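TbpB (Actinobacillus pleuropneumoniae, PDB 3HOL) probably binds host transferrin as the lipoprotein component of the bacterial transferrin receptor, serving iron acquisition. Local coordinates at residues 162-166 and 167-171; 187-191 and 192-196; 210-213 and 214-218; 300-304 and 305-309. All blocks are in the same frame, centred on the assembly; numbering follows the deposited sequence.

Interaction 1 of 4, residues 162-166 and 167-171; sequences GDAKP and AKHKY
A turn in the loop that leads into strand 171-178 of a beta barrel closes on the carbonyl of Lys165, whose oxygen receives two backbone N-H groups from the residues beyond Pro166 and Ala167. His169 N donates to Lys165 O over 3.0 Å, lying in the carbonyl plane. Lys168 N reaches the same oxygen at 2.9 Å but from above that plane, by 45°, so two successive N-H groups share the oxygen, one in the plane and one above it. A third, weaker polar contact runs the other way across the turn: the CA-H of Pro166 points at His169 O, with CA and O 3.4 Å apart.

The apolar part of the contact centres on the methyl of Ala164, which lies 3.6 Å from His169 CB. With CG anti to the carbonyl carbon (chi1 -54°), the Tyr171 ring extends back toward Ala164, and it also meets Trp126 and Phe128 edge-to-face. The ammonium groups of Lys165 and Lys168 lead away from the turn, Lys165 to the carbonyl of Asn145 and Lys168 into a salt bridge with Asp147, which ties this turn to a preceding part of the same long loop. Ala164 CB meets the tyrosine at the ring's edge, near its plane, 3.4 Å from Tyr171 OH.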
# COMPACT_ATOMS: atom_id res chain seq x y z
N GLY A 162 9.88 -15.93 21.51
CA GLY A 162 9.78 -15.36 22.85
C GLY A 162 9.92 -16.37 23.98
O GLY A 162 10.08 -16.00 25.14
N ASP A 163 9.92 -17.65 23.64
CA ASP A 163 10.31 -18.68 24.62
C ASP A 163 11.82 -18.80 24.84
O ASP A 163 12.24 -19.46 25.78
CB ASP A 163 9.73 -20.07 24.23
CG ASP A 163 8.20 -20.07 24.22
OD1 ASP A 163 7.60 -19.50 25.16
OD2 ASP A 163 7.59 -20.68 23.29
N ALA A 164 12.64 -18.21 23.95
CA ALA A 164 14.08 -18.53 23.98
C ALA A 164 14.79 -17.69 25.06
O ALA A 164 14.46 -16.52 25.25
CB ALA A 164 14.74 -18.29 22.59
N LYS A 165 15.78 -18.27 25.73
CA LYS A 165 16.63 -17.49 26.65
C LYS A 165 17.68 -16.67 25.87
O LYS A 165 18.41 -17.21 25.01
CB LYS A 165 17.34 -18.42 27.65
CG LYS A 165 16.37 -19.28 28.50
CD LYS A 165 17.07 -19.93 29.73
CE LYS A 165 16.03 -20.63 30.59
NZ LYS A 165 16.69 -21.26 31.77
N PRO A 166 17.75 -15.36 26.15
CA PRO A 166 18.67 -14.48 25.43
C PRO A 166 20.15 -14.90 25.55
O PRO A 166 20.93 -14.65 24.65
CB PRO A 166 18.42 -13.11 26.06
CG PRO A 166 17.08 -13.21 26.64
CD PRO A 166 16.94 -14.61 27.12
N ALA A 167 20.50 -15.62 26.61
CA ALA A 167 21.88 -16.10 26.75
C ALA A 167 22.27 -17.02 25.59
O ALA A 167 23.44 -17.07 25.20
CB ALA A 167 22.06 -16.85 28.10
N LYS A 168 21.30 -17.75 25.03
CA LYS A 168 21.63 -18.68 23.96
C LYS A 168 21.00 -18.37 22.58
O LYS A 168 21.38 -18.96 21.58
CB LYS A 168 21.32 -20.12 24.38
CG LYS A 168 22.28 -20.62 25.52
CD LYS A 168 22.26 -22.13 25.65
CE LYS A 168 22.87 -22.82 24.45
NZ LYS A 168 22.52 -24.29 24.45
N HIS A 169 20.03 -17.46 22.54
CA HIS A 169 19.33 -17.14 21.28
C HIS A 169 19.05 -15.66 21.16
O HIS A 169 18.54 -15.04 22.09
CB HIS A 169 18.04 -17.94 21.21
CG HIS A 169 18.29 -19.41 21.14
ND1 HIS A 169 18.15 -20.25 22.24
CD2 HIS A 169 18.78 -20.18 20.14
CE1 HIS A 169 18.50 -21.48 21.90
NE2 HIS A 169 18.90 -21.46 20.64
N LYS A 170 19.41 -15.09 20.00
CA LYS A 170 19.04 -13.72 19.68
C LYS A 170 18.76 -13.68 18.18
O LYS A 170 19.66 -13.94 17.37
CB LYS A 170 20.17 -12.77 20.01
CG LYS A 170 19.66 -11.33 20.16
CD LYS A 170 20.76 -10.28 19.74
CE LYS A 170 20.39 -8.84 20.10
NZ LYS A 170 19.03 -8.54 19.60
N TYR A 171 17.51 -13.42 17.83
CA TYR A 171 17.11 -13.53 16.44
C TYR A 171 17.17 -12.18 15.73
O TYR A 171 16.32 -11.29 15.94
CB TYR A 171 15.69 -14.08 16.38
CG TYR A 171 15.58 -15.39 17.14
CD1 TYR A 171 16.16 -16.55 16.64
CD2 TYR A 171 14.94 -15.43 18.37
CE1 TYR A 171 16.07 -17.75 17.34
CE2 TYR A 171 14.82 -16.63 19.09
CZ TYR A 171 15.40 -17.78 18.59
OH TYR A 171 15.28 -18.95 19.32

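Interaction 2 of 4, residues 187-191 and 192-196; sequences KLSDK and EKTIY
This tight beta hairpin joins strands 183-190 and 193-203 of the first of the protein's two beta barrels, and it combines a type II' turn from Asp190 to Lys193 with a classic beta bulge, in which Ile195 and Tyr196 both face Leu188. At the bulge, Leu188 O takes two backbone donors, Ile195 N at 2.8 Å and Tyr196 N at 3.2 Å, both in the carbonyl plane. Leu188 N returns a bond to Tyr196 O. Nearer the turn, Asp190 N donates to Lys193 O over 2.8 Å and almost straight, the N-H...O angle being 167°.

The extra residue of the bulge brings Ile195 toward the first strand, where its CG1 and CD1 both lie against Asp190 CB, CG1 at 3.8 Å. With CG anti to the backbone N (chi1 -179°), the Asp190 carboxylate turns to the preceding loop, where OD1 accepts from Lys170 N. Leu188 and Tyr196 share one face of the sheet: Leu188 CD1 approaches the tyrosine ring obliquely, 4.1 Å from Tyr196 CD2. Trp126 of strand 119-133 touches both Leu188 and Ile195, while Phe250 meets the Tyr196 ring edge-to-face.

Ser189 and Thr194 form the non-hydrogen-bonded pair, with side chains on the other face. Beside them the aliphatic part of Lys187 crosses Thr194 at CD. The two hydroxyls are linked through one water, 2.6 Å from Ser189 OG and 2.8 Å from Thr194 OG1.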
# COMPACT_ATOMS: atom_id res chain seq x y z
N LYS A 187 19.68 -12.17 5.42
CA LYS A 187 19.86 -13.28 6.32
C LYS A 187 19.08 -13.07 7.61
O LYS A 187 19.07 -11.97 8.20
CB LYS A 187 21.33 -13.48 6.70
CG LYS A 187 22.29 -13.78 5.53
CD LYS A 187 23.71 -14.08 6.06
CE LYS A 187 24.62 -14.61 4.95
NZ LYS A 187 24.59 -13.73 3.76
N LEU A 188 18.46 -14.15 8.06
CA LEU A 188 17.91 -14.23 9.43
C LEU A 188 18.88 -15.10 10.20
O LEU A 188 19.16 -16.24 9.80
CB LEU A 188 16.51 -14.86 9.38
CG LEU A 188 15.57 -14.16 8.39
CD1 LEU A 188 14.16 -14.77 8.53
CD2 LEU A 188 15.50 -12.62 8.64
N SER A 189 19.37 -14.58 11.32
CA SER A 189 20.43 -15.20 12.11
C SER A 189 19.98 -15.44 13.53
O SER A 189 19.03 -14.81 14.00
CB SER A 189 21.65 -14.28 12.11
OG SER A 189 22.12 -14.13 10.79
N ASP A 190 20.67 -16.36 14.22
CA ASP A 190 20.51 -16.59 15.65
C ASP A 190 21.91 -16.48 16.24
O ASP A 190 22.74 -17.40 16.09
CB ASP A 190 19.96 -17.99 15.88
CG ASP A 190 19.74 -18.30 17.35
OD1 ASP A 190 20.04 -17.45 18.18
OD2 ASP A 190 19.25 -19.40 17.65
N LYS A 191 22.18 -15.36 16.90
CA LYS A 191 23.52 -15.01 17.34
C LYS A 191 24.44 -15.10 16.10
O LYS A 191 24.16 -14.43 15.10
CB LYS A 191 23.98 -15.87 18.55
CG LYS A 191 23.17 -15.63 19.87
CD LYS A 191 24.10 -15.64 21.13
CE LYS A 191 23.27 -15.59 22.43
NZ LYS A 191 23.78 -14.62 23.51
N GLU A 192 25.49 -15.92 16.13
CA GLU A 192 26.42 -15.97 15.00
C GLU A 192 26.18 -17.20 14.11
O GLU A 192 27.12 -17.82 13.59
CB GLU A 192 27.86 -15.96 15.48
CG GLU A 192 28.41 -14.62 15.93
CD GLU A 192 29.94 -14.75 16.10
OE1 GLU A 192 30.37 -15.09 17.22
OE2 GLU A 192 30.68 -14.61 15.10
N LYS A 193 24.92 -17.57 13.96
CA LYS A 193 24.56 -18.65 13.08
C LYS A 193 23.47 -18.20 12.11
O LYS A 193 22.45 -17.67 12.53
CB LYS A 193 24.07 -19.82 13.93
CG LYS A 193 23.68 -21.00 13.10
CD LYS A 193 23.29 -22.18 13.96
CE LYS A 193 23.00 -23.39 13.09
NZ LYS A 193 22.60 -24.52 13.95
N THR A 194 23.69 -18.43 10.82
CA THR A 194 22.70 -18.12 9.79
C THR A 194 21.60 -19.18 9.76
O THR A 194 21.89 -20.37 9.71
CB THR A 194 23.36 -18.00 8.43
OG1 THR A 194 24.39 -17.03 8.53
CG2 THR A 194 22.33 -17.56 7.33
N ILE A 195 20.34 -18.75 9.79
CA ILE A 195 19.24 -19.69 9.89
C ILE A 195 18.50 -19.76 8.55
O ILE A 195 18.17 -20.84 8.08
CB ILE A 195 18.26 -19.34 11.07
CG1 ILE A 195 19.01 -19.14 12.42
CG2 ILE A 195 17.18 -20.42 11.23
CD1 ILE A 195 19.78 -20.44 12.97
N TYR A 196 18.25 -18.61 7.93
CA TYR A 196 17.70 -18.54 6.59
C TYR A 196 18.46 -17.51 5.79
O TYR A 196 18.96 -16.51 6.34
CB TYR A 196 16.23 -18.10 6.62
CG TYR A 196 15.30 -19.01 7.40
CD1 TYR A 196 14.61 -20.04 6.74
CD2 TYR A 196 15.05 -18.80 8.75
CE1 TYR A 196 13.74 -20.88 7.43
CE2 TYR A 196 14.15 -19.62 9.46
CZ TYR A 196 13.52 -20.69 8.78
OH TYR A 196 12.63 -21.53 9.43
O HOH W 1 24.58 -14.89 10.27

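Interaction 3 of 4, residues 210-213 and 214-218; sequences AATA and SDKNK
Lys216 NZ is gripped by two oxygens of different kinds: it donates to Ala213 O over 2.9 Å and forms a salt bridge with Asp230. The backbone carbonyl is met in its own plane and on a lone pair, with a C=O...N angle of 135°. To get there the lysine chain folds back on itself, bent at chi2 (-72°) and again at its next two torsions, and the ammonium group returns to the end of strand 206-213, from which the chain has just departed. On the way, Lys216 CE packs on the methyl of Ala213 at 3.5 Å, while Thr212 CG2 lies 3.7 Å from Lys216 NZ.

A water links the strand end to the loop, donating to Thr212 O at 3.0 Å and making a weak bond with Ser214 OG. Further round the loop, Asp215 OD1 accepts from Asn217 N over 3.0 Å, an Asx turn that bends the chain just after it leaves the barrel strand.

Because Asp230 OD1 also accepts from Ala213 N, its carboxylate and the Lys216 ammonium together bind both the N-H and the carbonyl of the last strand residue. The adjacent negative charge would be expected to favour the protonated lysine.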
# COMPACT_ATOMS: atom_id res chain seq x y z
N ALA A 210 11.40 -15.75 -1.47
CA ALA A 210 11.61 -17.03 -0.82
C ALA A 210 12.56 -16.95 0.36
O ALA A 210 13.48 -16.11 0.38
CB ALA A 210 12.13 -18.06 -1.87
N ALA A 211 12.37 -17.82 1.35
CA ALA A 211 13.38 -17.98 2.41
C ALA A 211 13.98 -19.36 2.22
O ALA A 211 13.24 -20.34 2.04
CB ALA A 211 12.75 -17.85 3.82
N THR A 212 15.30 -19.44 2.22
CA THR A 212 16.01 -20.72 2.07
C THR A 212 16.58 -21.16 3.40
O THR A 212 17.37 -20.41 3.99
CB THR A 212 17.18 -20.58 1.06
OG1 THR A 212 16.62 -20.17 -0.19
CG2 THR A 212 17.96 -21.92 0.89
N ALA A 213 16.14 -22.32 3.90
CA ALA A 213 16.66 -22.83 5.17
C ALA A 213 18.15 -23.11 5.05
O ALA A 213 18.57 -23.81 4.10
CB ALA A 213 15.94 -24.08 5.60
N SER A 214 18.95 -22.60 5.99
CA SER A 214 20.41 -22.76 5.88
C SER A 214 20.86 -24.16 6.32
O SER A 214 21.88 -24.64 5.86
CB SER A 214 21.17 -21.69 6.69
OG SER A 214 20.76 -20.37 6.32
N ASP A 215 20.09 -24.82 7.18
CA ASP A 215 20.36 -26.19 7.61
C ASP A 215 19.14 -27.02 7.26
O ASP A 215 18.10 -26.87 7.88
CB ASP A 215 20.66 -26.24 9.12
CG ASP A 215 21.02 -27.66 9.63
OD1 ASP A 215 20.82 -28.66 8.88
OD2 ASP A 215 21.48 -27.77 10.78
N LYS A 216 19.26 -27.86 6.22
CA LYS A 216 18.14 -28.65 5.67
C LYS A 216 17.85 -29.93 6.47
O LYS A 216 16.83 -30.60 6.23
CB LYS A 216 18.42 -29.05 4.20
CG LYS A 216 18.17 -27.94 3.16
CD LYS A 216 16.63 -27.68 2.99
CE LYS A 216 16.32 -26.20 2.83
NZ LYS A 216 17.31 -25.40 1.98
N ASN A 217 18.71 -30.24 7.43
CA ASN A 217 18.52 -31.44 8.27
C ASN A 217 17.69 -31.18 9.53
O ASN A 217 18.08 -30.37 10.37
CB ASN A 217 19.87 -32.04 8.66
CG ASN A 217 20.69 -32.48 7.46
OD1 ASN A 217 20.15 -32.98 6.47
ND2 ASN A 217 22.01 -32.28 7.53
N LYS A 218 16.57 -31.87 9.64
CA LYS A 218 15.71 -31.79 10.80
C LYS A 218 16.37 -32.30 12.08
O LYS A 218 16.22 -31.71 13.16
CB LYS A 218 14.44 -32.57 10.51
CG LYS A 218 13.23 -32.17 11.29
CD LYS A 218 12.01 -32.96 10.81
CE LYS A 218 11.14 -32.11 9.89
NZ LYS A 218 9.74 -32.57 9.96
O HOH W 2 20.27 -20.39 3.05

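Interaction 4 of 4, residues 300-304 and 305-309; sequences LIIDG and KKIKL
Strands 299-302 and 305-308 form a beta hairpin with a two-residue loop in the C-lobe handle domain, closed by a type I' turn from Ile302 to Lys305. Four backbone hydrogen bonds hold its rungs. At the open end Leu300 N donates to Ile307 O at 2.8 Å and nearly straight (174°), and Ile307 N returns to Leu300 O at 2.7 Å. At the turn Ile302 N donates to Lys305 O. The bond that closes the turn, from Lys305 N to Ile302 O, is 2.8 Å long but comes from well above the carbonyl plane. Between these rungs the CA-H of Ile301 also approaches Lys305 O. Gly304, at the second corner, has a positive phi of 91°, a backbone conformation that glycine adopts readily.

Apolar contacts run along the face shared by Leu300, Ile302 and Ile307, with Lys305 at its turn end. Ile307 CD1 reaches diagonally over to Ile302 CG1, 3.7 Å away, its outer chain stretched by a chi2 of 178°. Leu300 CB is also covered by Leu309 CD1, from the residue that follows the second strand. Phe359 of strand 356-363 touches both leucines, and Leu344 of strand 339-346 touches Ile302, so this face of the hairpin packs onto the larger handle sheet.

On the opposite face Ile301 and Lys306 run side by side. The extended lysine chain carries NZ to the carbonyl of Pro26, while nearer its base Lys306 CG rests 4.1 Å from Ile301 CG1.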
# COMPACT_ATOMS: atom_id res chain seq x y z
N LEU A 300 -8.85 0.44 -3.99
CA LEU A 300 -9.03 1.66 -3.22
C LEU A 300 -9.35 1.22 -1.81
O LEU A 300 -10.34 0.50 -1.60
CB LEU A 300 -10.18 2.50 -3.84
CG LEU A 300 -10.64 3.73 -3.07
CD1 LEU A 300 -9.57 4.85 -3.14
CD2 LEU A 300 -11.99 4.24 -3.61
N ILE A 301 -8.51 1.61 -0.85
CA ILE A 301 -8.69 1.16 0.53
C ILE A 301 -9.38 2.25 1.33
O ILE A 301 -8.82 3.31 1.56
CB ILE A 301 -7.30 0.74 1.20
CG1 ILE A 301 -6.56 -0.27 0.29
CG2 ILE A 301 -7.51 0.17 2.61
CD1 ILE A 301 -5.26 -0.90 0.90
N ILE A 302 -10.59 1.97 1.80
CA ILE A 302 -11.35 2.95 2.59
C ILE A 302 -11.58 2.43 3.99
O ILE A 302 -12.15 1.35 4.18
CB ILE A 302 -12.74 3.32 1.95
CG1 ILE A 302 -12.59 3.80 0.50
CG2 ILE A 302 -13.52 4.37 2.86
CD1 ILE A 302 -11.64 4.99 0.31
N ASP A 303 -11.13 3.23 4.97
CA ASP A 303 -11.23 2.88 6.38
C ASP A 303 -10.88 1.41 6.59
O ASP A 303 -11.62 0.66 7.25
CB ASP A 303 -12.63 3.23 6.93
CG ASP A 303 -12.77 2.94 8.41
OD1 ASP A 303 -11.77 3.09 9.16
OD2 ASP A 303 -13.89 2.55 8.82
N GLY A 304 -9.76 1.00 5.99
CA GLY A 304 -9.21 -0.34 6.17
C GLY A 304 -9.69 -1.39 5.18
O GLY A 304 -9.03 -2.41 5.00
N LYS A 305 -10.82 -1.14 4.52
CA LYS A 305 -11.42 -2.15 3.61
C LYS A 305 -11.08 -1.91 2.12
O LYS A 305 -11.17 -0.78 1.62
CB LYS A 305 -12.94 -2.22 3.82
CG LYS A 305 -13.71 -3.29 2.98
CD LYS A 305 -15.09 -3.60 3.60
CE LYS A 305 -15.97 -4.52 2.74
NZ LYS A 305 -15.49 -5.94 2.67
N LYS A 306 -10.69 -2.98 1.43
CA LYS A 306 -10.31 -2.93 0.03
C LYS A 306 -11.53 -2.88 -0.89
O LYS A 306 -12.42 -3.75 -0.80
CB LYS A 306 -9.45 -4.16 -0.34
CG LYS A 306 -7.98 -4.07 0.13
CD LYS A 306 -7.19 -5.35 -0.13
CE LYS A 306 -5.71 -5.17 0.30
NZ LYS A 306 -4.85 -6.35 -0.06
N ILE A 307 -11.57 -1.90 -1.79
CA ILE A 307 -12.58 -1.84 -2.85
C ILE A 307 -11.88 -2.10 -4.19
O ILE A 307 -10.91 -1.40 -4.52
CB ILE A 307 -13.32 -0.48 -2.87
CG1 ILE A 307 -13.85 -0.14 -1.48
CG2 ILE A 307 -14.42 -0.47 -3.91
CD1 ILE A 307 -14.55 1.22 -1.37
N LYS A 308 -12.31 -3.13 -4.92
CA LYS A 308 -11.73 -3.41 -6.24
C LYS A 308 -12.47 -2.57 -7.28
O LYS A 308 -13.68 -2.70 -7.47
CB LYS A 308 -11.77 -4.90 -6.60
CG LYS A 308 -11.11 -5.86 -5.59
CD LYS A 308 -9.63 -6.22 -5.98
CE LYS A 308 -8.90 -7.10 -4.91
NZ LYS A 308 -8.15 -6.35 -3.82
N LEU A 309 -11.74 -1.67 -7.93
CA LEU A 309 -12.30 -0.78 -8.91
C LEU A 309 -12.28 -1.46 -10.28
O LEU A 309 -11.36 -1.30 -11.06
CB LEU A 309 -11.54 0.56 -8.92
CG LEU A 309 -11.49 1.28 -7.57
CD1 LEU A 309 -10.79 2.64 -7.63
CD2 LEU A 309 -12.90 1.47 -7.01

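Interactions 1, 2 and 3 follow one another along the same barrel. The centres of interactions 1 and 2 lie 12 Å apart, and the two meet directly: Lys170 O and Lys191 N, 2.9 Å apart, probably form a hydrogen bond, and Lys191 NZ reaches back to the carbonyl of Pro166. Interaction 3 touches the far strand of the hairpin, with a probable bond between Ser214 N and Ile195 O at 2.8 Å and centres 11 Å apart. Interactions 1 and 3 do not touch, their nearest atoms being about 12 Å apart, so the hairpin of interaction 2 connects them. Interaction 4 belongs to the C-lobe handle domain, its centre 37 to 40 Å from the others.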